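Local coordinates for protein 4-hydroxy-tetrahydrodipicolinate synthase (Methanocaldococcus jannaschii DSM 2661, PDB 2YXG) that probably condenses pyruvate with aspartate semialdehyde to 4-hydroxy-tetrahydrodipicolinate, a step of lysine biosynthesis, through a Schiff base on a lysine, at residues Ile27-Leu30 with Ile31-Val35. Numbering follows the deposited sequence.
Sequences INFL and IENGV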
# COMPACT_ATOMS: atom_id res chain seq x y z
N ILE A 27 15.35 -34.97 -0.22
CA ILE A 27 16.07 -34.78 1.05
C ILE A 27 17.54 -35.08 0.96
O ILE A 27 18.39 -34.23 1.31
CB ILE A 27 15.42 -35.55 2.18
CG1 ILE A 27 14.01 -34.96 2.39
CG2 ILE A 27 16.26 -35.41 3.47
CD1 ILE A 27 13.14 -35.66 3.39
N ASN A 28 17.88 -36.25 0.47
CA ASN A 28 19.31 -36.61 0.31
C ASN A 28 20.05 -35.73 -0.66
O ASN A 28 21.22 -35.40 -0.43
CB ASN A 28 19.43 -38.08 -0.14
CG ASN A 28 19.10 -39.02 0.95
OD1 ASN A 28 18.44 -40.04 0.72
ND2 ASN A 28 19.55 -38.70 2.18
N PHE A 29 19.40 -35.33 -1.76
CA PHE A 29 19.99 -34.33 -2.65
C PHE A 29 20.41 -33.03 -1.91
O PHE A 29 21.49 -32.53 -2.11
CB PHE A 29 19.06 -33.99 -3.81
CG PHE A 29 19.55 -32.87 -4.69
CD1 PHE A 29 20.70 -33.02 -5.49
CD2 PHE A 29 18.86 -31.66 -4.76
CE1 PHE A 29 21.16 -31.95 -6.38
CE2 PHE A 29 19.28 -30.61 -5.62
CZ PHE A 29 20.43 -30.76 -6.43
N LEU A 30 19.56 -32.51 -1.05
CA LEU A 30 19.86 -31.26 -0.36
C LEU A 30 20.94 -31.47 0.70
O LEU A 30 21.84 -30.64 0.88
CB LEU A 30 18.60 -30.74 0.26
CG LEU A 30 17.45 -30.55 -0.75
CD1 LEU A 30 16.07 -30.31 -0.05
CD2 LEU A 30 17.77 -29.42 -1.80
N ILE A 31 20.83 -32.58 1.43
CA ILE A 31 21.85 -32.93 2.44
C ILE A 31 23.22 -33.09 1.78
O ILE A 31 24.18 -32.54 2.30
CB ILE A 31 21.47 -34.16 3.33
CG1 ILE A 31 20.13 -33.91 4.07
CG2 ILE A 31 22.67 -34.55 4.32
CD1 ILE A 31 19.64 -35.10 4.95
N GLU A 32 23.29 -33.81 0.66
CA GLU A 32 24.54 -34.04 -0.11
C GLU A 32 25.17 -32.67 -0.36
O GLU A 32 26.39 -32.49 -0.33
CB GLU A 32 24.31 -34.71 -1.52
CG GLU A 32 23.71 -36.18 -1.63
CD GLU A 32 23.07 -36.59 -3.07
OE1 GLU A 32 23.43 -36.00 -4.13
OE2 GLU A 32 22.20 -37.51 -3.14
N ASN A 33 24.32 -31.69 -0.63
CA ASN A 33 24.80 -30.40 -1.08
C ASN A 33 25.06 -29.39 0.02
O ASN A 33 25.28 -28.20 -0.25
CB ASN A 33 23.92 -29.89 -2.22
CG ASN A 33 24.19 -30.67 -3.51
OD1 ASN A 33 23.44 -31.59 -3.91
ND2 ASN A 33 25.32 -30.36 -4.11
N GLY A 34 25.04 -29.87 1.28
CA GLY A 34 25.57 -29.05 2.36
C GLY A 34 24.60 -28.14 3.08
O GLY A 34 25.05 -27.33 3.90
N VAL A 35 23.30 -28.30 2.86
CA VAL A 35 22.29 -27.55 3.62
C VAL A 35 22.43 -27.76 5.17
O VAL A 35 22.91 -28.81 5.62
CB VAL A 35 20.81 -27.79 3.11
CG1 VAL A 35 20.66 -27.45 1.60
CG2 VAL A 35 20.28 -29.20 3.42
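Ile27 and Ile31 lie side by side one helical turn apart, joined by a nearly straight backbone hydrogen bond, 2.9 Å from Ile31 N to Ile27 O. Ile31 can be followed outward: its CB rests beside Ile27 O, CG1 passes 3.3 Å from that same Ile27 O, and CD1 ends against Ile27 CG2 at 3.7 Å. With chi1 at -58°, CG1 stands opposite the Ile31 carbonyl carbon, and this turns the chain back along the helix toward Ile27.

Two residues on, at Asn33, the backbone leaves the helix, and its N makes two weak hydrogen bonds, to Phe29 O and to Leu30 O. The helix C-terminus is closed by a Schellman motif: Val35 N reaches back to Leu30 O in a weak 3.4 Å hydrogen bond, and Gly34 N bonds to Ile31 O at 3.0 Å. Gly34 has a positive phi (92°), where a side chain would jam against the preceding carbonyl. Val35 then folds back, placing CG2 3.9 Å from Leu30 CB.

The Phe29 ring runs obliquely past the end of the Asn33 side chain, CD1 and CE1 being its nearest atoms, with the ring and amide planes 65° apart; it also makes a cation-pi contact with Arg259. With an alanine here in place of Phe29, Arg259 would probably lose its aromatic partner and the Asn33 side chain be less confined.

In this TIM barrel, Ile27 and Ile31 face Val66 of helix 52-66, Phe29 and Leu30 meet Pro209 of helix 209-221, and Leu30 and Val35 pack on Pro7 of strand 4-7, just before the chain enters strand 37-40.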